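Local atomic coordinates of luciferase-like monooxygenase (Streptomyces bottropensis, PDB entry 7BIP), a protein that probably acts as a luciferase-like monooxygenase in the biosynthesis of rishirilide, an aromatic type II polyketide. Residues A[234-246]-A[334-346]. Residues are numbered along the deposited sequence; the frame is centred on the assembly and turned at random.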
ATOM      1  N   CYS A 234     -18.268   0.457  18.791  1.00 13.83           N
ATOM      2  CA  CYS A 234     -19.296   1.488  18.827  1.00 13.32           C
ATOM      3  C   CYS A 234     -20.468   1.075  17.954  1.00 13.98           C
ATOM      4  O   CYS A 234     -20.282   0.730  16.782  1.00 17.18           O
ATOM      5  CB  CYS A 234     -18.723   2.838  18.367  1.00 15.12           C
ATOM      6  SG  CYS A 234     -19.937   4.147  18.367  1.00 17.77           S
ATOM      7  N   TYR A 235     -21.668   1.110  18.530  1.00 12.37           N
ATOM      8  CA  TYR A 235     -22.888   0.823  17.783  1.00 14.44           C
ATOM      9  C   TYR A 235     -23.993   1.693  18.357  1.00 14.02           C
ATOM     10  O   TYR A 235     -24.261   1.629  19.562  1.00 14.38           O
ATOM     11  CB  TYR A 235     -23.256  -0.672  17.876  1.00 12.73           C
ATOM     12  CG  TYR A 235     -24.367  -1.076  16.936  1.00 15.16           C
ATOM     13  CD1 TYR A 235     -24.089  -1.771  15.772  1.00 17.83           C
ATOM     14  CD2 TYR A 235     -25.687  -0.751  17.205  1.00 13.50           C
ATOM     15  CE1 TYR A 235     -25.106  -2.138  14.901  1.00 20.36           C
ATOM     16  CE2 TYR A 235     -26.700  -1.102  16.350  1.00 13.85           C
ATOM     17  CZ  TYR A 235     -26.403  -1.796  15.195  1.00 17.87           C
ATOM     18  OH  TYR A 235     -27.406  -2.159  14.326  1.00 20.34           O
ATOM     19  N   LEU A 236     -24.637   2.497  17.506  1.00 12.31           N
ATOM     20  CA  LEU A 236     -25.710   3.384  17.940  1.00 12.30           C
ATOM     21  C   LEU A 236     -26.995   3.050  17.202  1.00 12.44           C
ATOM     22  O   LEU A 236     -26.974   2.742  16.006  1.00 15.33           O
ATOM     23  CB  LEU A 236     -25.346   4.857  17.690  1.00 12.94           C
ATOM     24  CG  LEU A 236     -24.532   5.608  18.749  1.00 20.89           C
ATOM     25  CD1 LEU A 236     -23.176   4.983  18.967  1.00 22.96           C
ATOM     26  CD2 LEU A 236     -24.365   7.091  18.369  1.00 17.98           C
ATOM     27  N   ALA A 237     -28.116   3.128  17.919  1.00 12.46           N
ATOM     28  CA  ALA A 237     -29.435   3.085  17.304  1.00 14.51           C
ATOM     29  C   ALA A 237     -30.370   3.929  18.157  1.00 14.69           C
ATOM     30  O   ALA A 237     -30.111   4.154  19.340  1.00 17.57           O
ATOM     31  CB  ALA A 237     -29.958   1.651  17.168  1.00 13.84           C
ATOM     32  N   GLU A 238     -31.459   4.415  17.541  1.00 15.08           N
ATOM     33  CA  GLU A 238     -32.440   5.184  18.309  1.00 15.64           C
ATOM     34  C   GLU A 238     -33.065   4.341  19.411  1.00 16.37           C
ATOM     35  O   GLU A 238     -33.408   4.863  20.485  1.00 14.44           O
ATOM     36  CB  GLU A 238     -33.540   5.729  17.384  1.00 18.26           C
ATOM     37  CG  GLU A 238     -33.054   6.799  16.401  1.00 28.70           C
ATOM     38  CD  GLU A 238     -32.989   8.191  17.030  1.00 50.30           C
ATOM     39  OE1 GLU A 238     -33.155   8.302  18.266  1.00 57.87           O
ATOM     40  OE2 GLU A 238     -32.770   9.176  16.290  1.00 56.90           O
ATOM     41  N   ASP A 239     -33.245   3.045  19.145  1.00 15.09           N
ATOM     42  CA  ASP A 239     -33.714   2.074  20.128  1.00 15.96           C
ATOM     43  C   ASP A 239     -32.483   1.463  20.795  1.00 12.14           C
ATOM     44  O   ASP A 239     -31.756   0.681  20.173  1.00 13.91           O
ATOM     45  CB  ASP A 239     -34.579   1.021  19.434  1.00 17.27           C
ATOM     46  CG  ASP A 239     -34.998  -0.119  20.354  1.00 20.79           C
ATOM     47  OD1 ASP A 239     -34.655  -0.106  21.558  1.00 15.48           O
ATOM     48  OD2 ASP A 239     -35.690  -1.042  19.865  1.00 18.19           O
ATOM     49  N   GLY A 240     -32.247   1.827  22.057  1.00 13.89           N
ATOM     50  CA  GLY A 240     -31.071   1.349  22.757  1.00 13.99           C
ATOM     51  C   GLY A 240     -31.051  -0.145  22.972  1.00 13.52           C
ATOM     52  O   GLY A 240     -29.970  -0.724  23.109  1.00 14.71           O
ATOM     53  N   GLN A 241     -32.221  -0.788  22.990  1.00 12.69           N
ATOM     54  CA  GLN A 241     -32.253  -2.245  23.107  1.00 11.13           C
ATOM     55  C   GLN A 241     -31.867  -2.923  21.799  1.00 12.55           C
ATOM     56  O   GLN A 241     -31.270  -4.004  21.820  1.00 12.96           O
ATOM     57  CB  GLN A 241     -33.646  -2.697  23.565  1.00 12.96           C
ATOM     58  CG  GLN A 241     -34.038  -2.167  24.932  1.00 17.22           C
ATOM     59  CD  GLN A 241     -33.462  -2.989  26.081  1.00 14.65           C
ATOM     60  OE1 GLN A 241     -32.260  -3.267  26.118  1.00 14.79           O
ATOM     61  NE2 GLN A 241     -34.313  -3.364  27.029  1.00 12.24           N
ATOM     62  N   GLU A 242     -32.209  -2.312  20.659  1.00 14.03           N
ATOM     63  CA  GLU A 242     -31.702  -2.786  19.377  1.00 14.10           C
ATOM     64  C   GLU A 242     -30.190  -2.599  19.290  1.00 14.46           C
ATOM     65  O   GLU A 242     -29.472  -3.488  18.808  1.00 15.96           O
ATOM     66  CB  GLU A 242     -32.411  -2.047  18.235  1.00 14.68           C
ATOM     67  CG  GLU A 242     -31.852  -2.360  16.849  1.00 17.13           C
ATOM     68  CD  GLU A 242     -32.505  -1.539  15.746  1.00 18.94           C
ATOM     69  OE1 GLU A 242     -33.500  -0.825  16.019  1.00 19.01           O
ATOM     70  OE2 GLU A 242     -32.016  -1.606  14.599  1.00 20.57           O
ATOM     71  N   ALA A 243     -29.681  -1.465  19.787  1.00 13.14           N
ATOM     72  CA  ALA A 243     -28.236  -1.254  19.796  1.00 14.09           C
ATOM     73  C   ALA A 243     -27.544  -2.313  20.638  1.00 14.21           C
ATOM     74  O   ALA A 243     -26.514  -2.868  20.240  1.00 15.00           O
ATOM     75  CB  ALA A 243     -27.897   0.150  20.310  1.00 14.28           C
ATOM     76  N   ARG A 244     -28.104  -2.609  21.814  1.00 12.59           N
ATOM     77  CA  ARG A 244     -27.556  -3.675  22.643  1.00 14.16           C
ATOM     78  C   ARG A 244     -27.587  -5.018  21.925  1.00 19.56           C
ATOM     79  O   ARG A 244     -26.615  -5.782  21.981  1.00 16.72           O
ATOM     80  CB  ARG A 244     -28.337  -3.754  23.950  1.00 12.94           C
ATOM     81  CG  ARG A 244     -28.062  -5.012  24.784  1.00 13.88           C
ATOM     82  CD  ARG A 244     -28.920  -4.916  25.991  1.00 16.19           C
ATOM     83  NE  ARG A 244     -28.745  -5.934  27.016  1.00 17.81           N
ATOM     84  CZ  ARG A 244     -29.739  -6.727  27.414  1.00 18.82           C
ATOM     85  NH1 ARG A 244     -30.929  -6.637  26.822  1.00 20.46           N
ATOM     86  NH2 ARG A 244     -29.559  -7.603  28.395  1.00 15.35           N
ATOM     87  N   GLN A 245     -28.699  -5.338  21.256  1.00 15.50           N
ATOM     88  CA  GLN A 245     -28.796  -6.636  20.598  1.00 15.49           C
ATOM     89  C   GLN A 245     -27.812  -6.744  19.441  1.00 19.22           C
ATOM     90  O   GLN A 245     -27.019  -7.691  19.376  1.00 18.42           O
ATOM     91  CB  GLN A 245     -30.220  -6.895  20.108  1.00 20.14           C
ATOM     92  CG  GLN A 245     -30.358  -8.278  19.482  1.00 31.60           C
ATOM     93  CD  GLN A 245     -30.974  -8.245  18.098  1.00 50.95           C
ATOM     94  OE1 GLN A 245     -31.953  -7.535  17.857  1.00 63.26           O
ATOM     95  NE2 GLN A 245     -30.396  -9.009  17.175  1.00 56.74           N
ATOM     96  N   LYS A 246     -27.830  -5.772  18.527  1.00 16.35           N
ATOM     97  CA  LYS A 246     -26.982  -5.863  17.343  1.00 20.42           C
ATOM     98  C   LYS A 246     -25.530  -5.525  17.661  1.00 24.44           C
ATOM     99  O   LYS A 246     -24.618  -6.183  17.151  1.00 24.88           O
ATOM    100  CB  LYS A 246     -27.536  -4.967  16.228  1.00 18.10           C
ATOM    101  CG  LYS A 246     -28.845  -5.508  15.655  1.00 20.31           C
ATOM    102  CD  LYS A 246     -29.520  -4.543  14.693  1.00 24.74           C
ATOM    103  CE  LYS A 246     -30.864  -5.079  14.223  1.00 32.06           C
ATOM    104  NZ  LYS A 246     -30.715  -6.430  13.614  1.00 44.38           N
ATOM    105  N   GLU A 334     -26.020  -0.447   8.888  1.00 15.86           N
ATOM    106  CA  GLU A 334     -25.972  -0.311  10.341  1.00 16.93           C
ATOM    107  C   GLU A 334     -24.713   0.424  10.781  1.00 15.14           C
ATOM    108  O   GLU A 334     -24.766   1.267  11.683  1.00 14.98           O
ATOM    109  CB  GLU A 334     -26.064  -1.693  11.000  1.00 15.86           C
ATOM    110  CG  GLU A 334     -27.500  -2.242  10.990  1.00 18.47           C
ATOM    111  CD  GLU A 334     -27.625  -3.669  11.495  1.00 25.93           C
ATOM    112  OE1 GLU A 334     -26.877  -4.065  12.415  1.00 21.78           O
ATOM    113  OE2 GLU A 334     -28.484  -4.401  10.955  1.00 31.81           O
ATOM    114  N   SER A 335     -23.574   0.128  10.149  1.00 12.84           N
ATOM    115  CA  SER A 335     -22.378   0.923  10.415  1.00 16.29           C
ATOM    116  C   SER A 335     -22.605   2.389  10.051  1.00 15.52           C
ATOM    117  O   SER A 335     -22.207   3.303  10.786  1.00 13.94           O
ATOM    118  CB  SER A 335     -21.199   0.365   9.623  1.00 13.91           C
ATOM    119  OG  SER A 335     -20.984  -1.002   9.954  1.00 15.13           O
ATOM    120  N   ALA A 336     -23.252   2.630   8.920  1.00 11.50           N
ATOM    121  CA  ALA A 336     -23.497   4.000   8.484  1.00 14.84           C
ATOM    122  C   ALA A 336     -24.474   4.709   9.416  1.00 12.81           C
ATOM    123  O   ALA A 336     -24.306   5.898   9.711  1.00 15.08           O
ATOM    124  CB  ALA A 336     -24.024   3.989   7.047  1.00 16.51           C
ATOM    125  N   ARG A 337     -25.493   3.988   9.900  1.00 14.96           N
ATOM    126  CA  ARG A 337     -26.430   4.568  10.863  1.00 14.81           C
ATOM    127  C   ARG A 337     -25.713   4.984  12.138  1.00 15.53           C
ATOM    128  O   ARG A 337     -25.957   6.075  12.668  1.00 14.64           O
ATOM    129  CB  ARG A 337     -27.553   3.574  11.184  1.00 14.65           C
ATOM    130  CG  ARG A 337     -28.468   4.058  12.314  1.00 15.23           C
ATOM    131  CD  ARG A 337     -29.650   3.109  12.526  1.00 16.27           C
ATOM    132  NE  ARG A 337     -29.222   1.832  13.066  1.00 18.63           N
ATOM    133  CZ  ARG A 337     -30.054   0.853  13.396  1.00 17.22           C
ATOM    134  NH1 ARG A 337     -31.370   1.012  13.215  1.00 18.59           N
ATOM    135  NH2 ARG A 337     -29.575  -0.279  13.884  1.00 18.73           N
ATOM    136  N   THR A 338     -24.814   4.126  12.639  1.00 12.43           N
ATOM    137  CA  THR A 338     -24.025   4.471  13.816  1.00 13.91           C
ATOM    138  C   THR A 338     -23.278   5.773  13.592  1.00 12.94           C
ATOM    139  O   THR A 338     -23.289   6.666  14.447  1.00 16.84           O
ATOM    140  CB  THR A 338     -23.034   3.347  14.139  1.00 12.76           C
ATOM    141  OG1 THR A 338     -23.739   2.198  14.619  1.00 12.15           O
ATOM    142  CG2 THR A 338     -22.028   3.794  15.208  1.00 14.32           C
ATOM    143  N   MET A 339     -22.627   5.904  12.430  1.00 12.65           N
ATOM    144  CA  MET A 339     -21.852   7.109  12.174  1.00 14.12           C
ATOM    145  C   MET A 339     -22.757   8.325  12.035  1.00 14.49           C
ATOM    146  O   MET A 339     -22.435   9.399  12.556  1.00 15.73           O
ATOM    147  CB  MET A 339     -20.987   6.919  10.931  1.00 17.80           C
ATOM    148  CG  MET A 339     -19.857   5.926  11.152  1.00 12.40           C
ATOM    149  SD  MET A 339     -19.012   5.588   9.606  1.00 14.99           S
ATOM    150  CE  MET A 339     -18.310   7.188   9.234  1.00 17.07           C
ATOM    151  N   ARG A 340     -23.897   8.175  11.350  1.00 14.97           N
ATOM    152  CA  ARG A 340     -24.804   9.307  11.172  1.00 14.82           C
ATOM    153  C   ARG A 340     -25.396   9.764  12.501  1.00 15.13           C
ATOM    154  O   ARG A 340     -25.509  10.971  12.748  1.00 17.45           O
ATOM    155  CB  ARG A 340     -25.911   8.945  10.181  1.00 17.33           C
ATOM    156  CG  ARG A 340     -25.403   8.813   8.754  1.00 23.14           C
ATOM    157  CD  ARG A 340     -26.512   8.888   7.716  1.00 35.82           C
ATOM    158  NE  ARG A 340     -25.953   8.892   6.365  1.00 42.75           N
ATOM    159  CZ  ARG A 340     -25.890   7.822   5.580  1.00 49.25           C
ATOM    160  NH1 ARG A 340     -26.367   6.658   6.005  1.00 50.86           N
ATOM    161  NH2 ARG A 340     -25.358   7.917   4.367  1.00 53.49           N
ATOM    162  N   LEU A 341     -25.765   8.823  13.377  1.00 15.21           N
ATOM    163  CA  LEU A 341     -26.315   9.216  14.672  1.00 16.04           C
ATOM    164  C   LEU A 341     -25.253   9.885  15.534  1.00 14.95           C
ATOM    165  O   LEU A 341     -25.534  10.869  16.227  1.00 16.67           O
ATOM    166  CB  LEU A 341     -26.903   7.996  15.387  1.00 13.05           C
ATOM    167  CG  LEU A 341     -28.233   7.468  14.844  1.00 13.89           C
ATOM    168  CD1 LEU A 341     -28.592   6.132  15.522  1.00 14.13           C
ATOM    169  CD2 LEU A 341     -29.360   8.483  15.021  1.00 16.92           C
ATOM    170  N   PHE A 342     -24.023   9.367  15.500  1.00 12.84           N
ATOM    171  CA  PHE A 342     -22.952   9.988  16.262  1.00 13.90           C
ATOM    172  C   PHE A 342     -22.688  11.397  15.761  1.00 16.17           C
ATOM    173  O   PHE A 342     -22.508  12.322  16.555  1.00 16.95           O
ATOM    174  CB  PHE A 342     -21.678   9.141  16.178  1.00 12.72           C
ATOM    175  CG  PHE A 342     -20.682   9.440  17.260  1.00 16.28           C
ATOM    176  CD1 PHE A 342     -20.581   8.621  18.375  1.00 18.93           C
ATOM    177  CD2 PHE A 342     -19.849  10.549  17.174  1.00 18.12           C
ATOM    178  CE1 PHE A 342     -19.669   8.901  19.380  1.00 21.09           C
ATOM    179  CE2 PHE A 342     -18.934  10.822  18.182  1.00 18.59           C
ATOM    180  CZ  PHE A 342     -18.854  10.003  19.281  1.00 19.88           C
ATOM    181  N   ALA A 343     -22.672  11.577  14.441  1.00 14.47           N
ATOM    182  CA  ALA A 343     -22.378  12.890  13.879  1.00 17.42           C
ATOM    183  C   ALA A 343     -23.462  13.904  14.223  1.00 20.82           C
ATOM    184  O   ALA A 343     -23.162  15.067  14.519  1.00 20.39           O
ATOM    185  CB  ALA A 343     -22.206  12.775  12.365  1.00 18.97           C
ATOM    186  N   GLU A 344     -24.726  13.488  14.191  1.00 16.43           N
ATOM    187  CA  GLU A 344     -25.812  14.432  14.440  1.00 16.57           C
ATOM    188  C   GLU A 344     -25.948  14.777  15.918  1.00 21.23           C
ATOM    189  O   GLU A 344     -26.203  15.938  16.271  1.00 20.77           O
ATOM    190  CB  GLU A 344     -27.128  13.860  13.915  1.00 24.50           C
ATOM    191  CG  GLU A 344     -28.270  14.872  13.920  1.00 41.90           C
ATOM    192  CD  GLU A 344     -29.609  14.265  13.536  1.00 58.92           C
ATOM    193  OE1 GLU A 344     -29.752  13.025  13.625  1.00 63.35           O
ATOM    194  OE2 GLU A 344     -30.520  15.030  13.146  1.00 64.50           O
ATOM    195  N   HIS A 345     -25.785  13.788  16.797  1.00 20.57           N
ATOM    196  CA  HIS A 345     -26.157  13.957  18.193  1.00 22.49           C
ATOM    197  C   HIS A 345     -24.980  14.166  19.131  1.00 22.89           C
ATOM    198  O   HIS A 345     -25.179  14.691  20.233  1.00 27.95           O
ATOM    199  CB  HIS A 345     -26.968  12.745  18.669  1.00 24.40           C
ATOM    200  CG  HIS A 345     -28.296  12.622  17.997  1.00 30.43           C
ATOM    201  ND1 HIS A 345     -28.538  11.722  16.981  1.00 33.06           N
ATOM    202  CD2 HIS A 345     -29.452  13.300  18.182  1.00 33.96           C
ATOM    203  CE1 HIS A 345     -29.791  11.845  16.576  1.00 31.20           C
ATOM    204  NE2 HIS A 345     -30.365  12.797  17.287  1.00 34.33           N
ATOM    205  N   LEU A 346     -23.769  13.785  18.738  1.00 18.51           N
ATOM    206  CA  LEU A 346     -22.646  13.794  19.668  1.00 17.36           C
ATOM    207  C   LEU A 346     -21.501  14.677  19.201  1.00 24.96           C
ATOM    208  O   LEU A 346     -20.979  15.477  19.990  1.00 22.30           O
ATOM    209  CB  LEU A 346     -22.149  12.358  19.887  1.00 17.34           C
ATOM    210  CG  LEU A 346     -23.198  11.528  20.637  1.00 26.44           C
ATOM    211  CD1 LEU A 346     -22.875  10.057  20.629  1.00 26.33           C
ATOM    212  CD2 LEU A 346     -23.294  12.040  22.051  1.00 28.53           C
TER
HETATM  213  O   HOH W   1     -21.645   0.295  14.250  1.00 15.20           O
HETATM  214  O   HOH W   2     -26.703   1.150  13.722  1.00 17.08           O
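E242 OE2 takes two hydrogen bonds from R337, one from NH1 at 3.0 Å and one from NH2 at 2.9 Å, and this end-on salt bridge joins helix 240-262 to helix 332-345 on the outside of a TIM barrel. The contact illustrates how a barrel helix can be joined to a strand by side-chain bonds beside a leucine packed in an apolar patch. Strand 228-236 belongs to the parallel barrel sheet, and helix 332-345 packs on its outer side, the short axes of 234-236 and 334-345 making an angle of 80°. Both nitrogens reach OE2 from the same face of the carboxylate, well out of its plane, while OE2 itself lies in the guanidinium plane. The arginine gets there by leaving the helix with CG anti to the backbone N (chi1 173°) and bending at chi3, which lays the centre of one guanidinium face over A237 CB.

R337 NH2 also donates to Y235 OH, 2.9 Å away. Y235 OH in turn donates to E334 OE1 (2.8 Å), which it meets from above the carboxylate plane. The phenol oxygen thus bridges two residues one helical turn apart. The aliphatic CD of K246 lies against E334 OE1.

At the strand itself, the backbone L236 N donates to the side-chain T338 OG1 in a nearly straight bond (3.0 Å, 172°). The threonine's methyl, anti to the backbone N, touches C234 SG, and its hydroxyl also donates to a water bound by the carbonyl of C234. A second water joins L236 O, E334 O and R337 NE. Further along the helix, L236 CD2 enters an apolar patch formed by L341, F342 and L346; F342 also meets the ring of F3. L341 CD1 reaches the backbone instead, 3.6 Å from A237 CA.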